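Local coordinates for hydrogenase 3 maturation protease (Escherichia coli, PDB 2E85), which cleaves a C-terminal peptide from the precursor of HycE, the large subunit of hydrogenase 3, as a protease of the A31 family, at residues B[60-65]-B[140-145]. The protein carries 1 engineered substitution. Sequence-based numbering, arbitrary orientation.
Sequences RLLIVD and QRLEGW. With CA (calcium ion), chain F; CA (calcium ion), chain H.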
ATOM      1  N   ARG B  60     -13.507  15.059  -1.597  1.00 11.71           N
ATOM      2  CA  ARG B  60     -14.272  13.844  -1.377  1.00  9.70           C
ATOM      3  C   ARG B  60     -13.821  12.789  -2.371  1.00  9.58           C
ATOM      4  O   ARG B  60     -13.650  13.076  -3.546  1.00  9.62           O
ATOM      5  CB  ARG B  60     -15.771  14.110  -1.545  1.00 10.83           C
ATOM      6  CG  ARG B  60     -16.664  12.869  -1.624  1.00 11.48           C
ATOM      7  CD  ARG B  60     -18.108  13.247  -1.439  1.00 14.93           C
ATOM      8  NE  ARG B  60     -18.629  14.063  -2.541  1.00 15.70           N
ATOM      9  CZ  ARG B  60     -19.887  14.492  -2.622  1.00 15.82           C
ATOM     10  NH1 ARG B  60     -20.763  14.183  -1.668  1.00 15.24           N
ATOM     11  NH2 ARG B  60     -20.272  15.207  -3.663  1.00 15.36           N
ATOM     12  N   LEU B  61     -13.591  11.579  -1.866  1.00  7.68           N
ATOM     13  CA  LEU B  61     -13.166  10.460  -2.687  1.00  6.38           C
ATOM     14  C   LEU B  61     -14.153   9.284  -2.500  1.00  6.82           C
ATOM     15  O   LEU B  61     -14.374   8.836  -1.368  1.00  7.84           O
ATOM     16  CB  LEU B  61     -11.787  10.002  -2.269  1.00  6.16           C
ATOM     17  CG  LEU B  61     -11.300   8.712  -2.964  1.00 10.06           C
ATOM     18  CD1 LEU B  61     -11.042   8.907  -4.427  1.00 10.79           C
ATOM     19  CD2 LEU B  61     -10.071   8.179  -2.253  1.00  9.22           C
ATOM     20  N   LEU B  62     -14.706   8.797  -3.615  1.00  7.44           N
ATOM     21  CA  LEU B  62     -15.565   7.613  -3.647  1.00  7.16           C
ATOM     22  C   LEU B  62     -14.791   6.503  -4.354  1.00  6.59           C
ATOM     23  O   LEU B  62     -14.290   6.709  -5.456  1.00  7.62           O
ATOM     24  CB  LEU B  62     -16.849   7.898  -4.440  1.00  7.69           C
ATOM     25  CG  LEU B  62     -17.840   6.753  -4.656  1.00  7.98           C
ATOM     26  CD1 LEU B  62     -18.301   6.029  -3.361  1.00  8.08           C
ATOM     27  CD2 LEU B  62     -19.044   7.220  -5.434  1.00  9.02           C
ATOM     28  N   ILE B  63     -14.756   5.334  -3.737  1.00  6.07           N
ATOM     29  CA  ILE B  63     -14.087   4.175  -4.332  1.00  6.54           C
ATOM     30  C   ILE B  63     -15.147   3.134  -4.566  1.00  7.22           C
ATOM     31  O   ILE B  63     -15.912   2.828  -3.645  1.00  7.69           O
ATOM     32  CB  ILE B  63     -13.032   3.605  -3.364  1.00  7.02           C
ATOM     33  CG1 ILE B  63     -11.995   4.678  -3.043  1.00  6.48           C
ATOM     34  CG2 ILE B  63     -12.352   2.363  -3.949  1.00  7.18           C
ATOM     35  CD1 ILE B  63     -11.119   4.386  -1.826  1.00 14.79           C
ATOM     36  N   VAL B  64     -15.207   2.606  -5.788  1.00  7.56           N
ATOM     37  CA  VAL B  64     -16.200   1.598  -6.146  1.00  7.51           C
ATOM     38  C   VAL B  64     -15.470   0.344  -6.628  1.00  7.30           C
ATOM     39  O   VAL B  64     -14.634   0.415  -7.537  1.00  6.34           O
ATOM     40  CB  VAL B  64     -17.136   2.095  -7.276  1.00  8.07           C
ATOM     41  CG1 VAL B  64     -17.988   0.925  -7.854  1.00  6.96           C
ATOM     42  CG2 VAL B  64     -17.998   3.314  -6.796  1.00  6.79           C
ATOM     43  N   ASP B  65     -15.812  -0.800  -6.036  1.00  7.94           N
ATOM     44  CA  ASP B  65     -15.101  -2.040  -6.326  1.00  9.14           C
ATOM     45  C   ASP B  65     -16.049  -3.209  -6.127  1.00  9.01           C
ATOM     46  O   ASP B  65     -16.796  -3.234  -5.161  1.00  9.21           O
ATOM     47  CB  ASP B  65     -13.915  -2.173  -5.359  1.00  9.69           C
ATOM     48  CG  ASP B  65     -12.957  -3.325  -5.728  1.00 14.25           C
ATOM     49  OD1 ASP B  65     -13.104  -3.945  -6.787  1.00 18.49           O
ATOM     50  OD2 ASP B  65     -12.004  -3.574  -4.959  1.00 24.89           O
ATOM     51  N   GLN B 140     -26.418   6.211 -11.388  1.00 10.80           N
ATOM     52  CA  GLN B 140     -27.546   7.124 -11.297  1.00 12.75           C
ATOM     53  C   GLN B 140     -27.567   7.892  -9.987  1.00 13.38           C
ATOM     54  O   GLN B 140     -28.343   8.836  -9.834  1.00 15.65           O
ATOM     55  CB  GLN B 140     -28.851   6.362 -11.510  1.00 14.10           C
ATOM     56  CG  GLN B 140     -28.965   5.877 -12.949  1.00 11.48           C
ATOM     57  CD  GLN B 140     -29.199   6.979 -14.003  1.00 15.89           C
ATOM     58  OE1 GLN B 140     -29.453   8.142 -13.678  1.00 18.37           O
ATOM     59  NE2 GLN B 140     -29.144   6.592 -15.276  1.00 14.69           N
ATOM     60  N   ARG B 141     -26.726   7.503  -9.040  1.00 12.69           N
ATOM     61  CA  ARG B 141     -26.678   8.274  -7.798  1.00 11.86           C
ATOM     62  C   ARG B 141     -25.527   9.248  -7.774  1.00 11.02           C
ATOM     63  O   ARG B 141     -25.422  10.041  -6.854  1.00  9.69           O
ATOM     64  CB  ARG B 141     -26.681   7.372  -6.571  1.00 13.06           C
ATOM     65  CG  ARG B 141     -27.995   6.602  -6.557  1.00 16.89           C
ATOM     66  CD  ARG B 141     -28.640   6.427  -5.244  1.00 17.83           C
ATOM     67  NE  ARG B 141     -29.500   5.273  -5.383  1.00 21.12           N
ATOM     68  CZ  ARG B 141     -29.705   4.389  -4.427  1.00 23.74           C
ATOM     69  NH1 ARG B 141     -29.150   4.592  -3.236  1.00 22.28           N
ATOM     70  NH2 ARG B 141     -30.480   3.329  -4.658  1.00 23.68           N
ATOM     71  N   LEU B 142     -24.657   9.183  -8.783  1.00 10.39           N
ATOM     72  CA  LEU B 142     -23.459  10.063  -8.795  1.00 10.29           C
ATOM     73  C   LEU B 142     -23.818  11.554  -8.862  1.00 11.58           C
ATOM     74  O   LEU B 142     -23.174  12.394  -8.235  1.00 10.95           O
ATOM     75  CB  LEU B 142     -22.508   9.695  -9.938  1.00  9.80           C
ATOM     76  CG  LEU B 142     -21.771   8.372  -9.860  1.00  8.80           C
ATOM     77  CD1 LEU B 142     -20.964   8.110 -11.131  1.00  8.00           C
ATOM     78  CD2 LEU B 142     -20.846   8.264  -8.611  1.00 10.76           C
ATOM     79  N   GLU B 143     -24.856  11.879  -9.624  1.00 12.51           N
ATOM     80  CA  GLU B 143     -25.241  13.270  -9.723  1.00 13.97           C
ATOM     81  C   GLU B 143     -25.938  13.689  -8.433  1.00 14.73           C
ATOM     82  O   GLU B 143     -26.891  13.055  -7.999  1.00 15.74           O
ATOM     83  CB  GLU B 143     -26.155  13.475 -10.912  1.00 14.48           C
ATOM     84  CG  GLU B 143     -26.785  14.856 -10.911  1.00 16.13           C
ATOM     85  CD  GLU B 143     -27.662  15.048 -12.100  1.00 22.10           C
ATOM     86  OE1 GLU B 143     -27.203  14.727 -13.221  1.00 22.41           O
ATOM     87  OE2 GLU B 143     -28.810  15.521 -11.920  1.00 22.03           O
ATOM     88  N   GLY B 144     -25.436  14.733  -7.794  1.00 15.58           N
ATOM     89  CA  GLY B 144     -26.034  15.169  -6.539  1.00 15.45           C
ATOM     90  C   GLY B 144     -25.808  14.261  -5.337  1.00 15.52           C
ATOM     91  O   GLY B 144     -26.464  14.425  -4.305  1.00 16.49           O
ATOM     92  N   TRP B 145     -24.889  13.299  -5.465  1.00 14.66           N
ATOM     93  CA  TRP B 145     -24.463  12.448  -4.345  1.00 14.81           C
ATOM     94  C   TRP B 145     -24.250  13.219  -3.052  1.00 15.07           C
ATOM     95  O   TRP B 145     -23.532  14.192  -3.025  1.00 13.96           O
ATOM     96  CB  TRP B 145     -23.146  11.761  -4.702  1.00 13.53           C
ATOM     97  CG  TRP B 145     -22.693  10.759  -3.706  1.00 12.70           C
ATOM     98  CD1 TRP B 145     -22.176  10.994  -2.447  1.00 12.05           C
ATOM     99  CD2 TRP B 145     -22.677   9.345  -3.885  1.00 12.89           C
ATOM    100  NE1 TRP B 145     -21.866   9.807  -1.840  1.00 13.64           N
ATOM    101  CE2 TRP B 145     -22.144   8.778  -2.704  1.00 10.74           C
ATOM    102  CE3 TRP B 145     -23.047   8.504  -4.936  1.00 12.31           C
ATOM    103  CZ2 TRP B 145     -22.007   7.406  -2.537  1.00 12.22           C
ATOM    104  CZ3 TRP B 145     -22.895   7.148  -4.779  1.00 13.38           C
ATOM    105  CH2 TRP B 145     -22.364   6.608  -3.588  1.00 12.47           C
TER
HETATM  106 CA    CA F1004     -12.555  -6.152  -7.179  1.00 19.65          CA
HETATM  107 CA    CA H1006     -29.036  15.492 -14.568  1.00 21.91          CA
HETATM  108  O   HOH W   1     -23.100  16.094  -4.628  1.00 31.11           O
HETATM  109  O   HOH W   2     -11.369  -6.151  -5.080  1.00 36.07           O
HETATM  110  O   HOH W   3     -10.236  -5.417  -6.985  1.00 13.31           O
HETATM  111  O   HOH W   4     -12.112  -8.252  -6.506  1.00 26.83           O
HETATM  112  O   HOH W   5     -28.449  17.028 -15.697  1.00 25.56           O
HETATM  113  O   HOH W   6     -29.790  13.339 -14.051  1.00 28.99           O
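In the alpha/beta core of this hydrogenase maturation protease, one face of the inner strand 60-66 is roofed by the turn that follows helix 129-141, and Arg60, Leu62, Leu142 and Trp145 make the contact. A type II beta turn from Leu142 to Trp145, with Gly144 at positive phi, reverses the chain and lays the indole over the sheet. The isobutyl group of Leu62 rises beneath the tryptophan because chi1 (176°) turns CG away from the backbone N. Its CD2 makes a CH-pi contact 3.9 Å from the centroid of the six-membered ring of Trp145, and the same methyl touches Leu142 CD2 at 3.8 Å. Ile112 and Trp37 pack around this buried cluster. At the start of the strand, the guanidinium of Arg60 stands almost perpendicular to the indole plane (85°), with NH1 3.6 Å from Trp145 CD1 at the ring edge. NH1 also donates to Trp145 O, a bent bond of 3.1 Å arriving from above the carbonyl plane, while NE forms a salt bridge with Asp6 of the neighbouring parallel strand. A leucine in place of Arg60 would probably leave the Trp145 carbonyl without this donor and remove the positive charge facing Asp6. One water closes a second link, donating to Trp145 O and accepting from Arg60 NH2 at 3.1 Å.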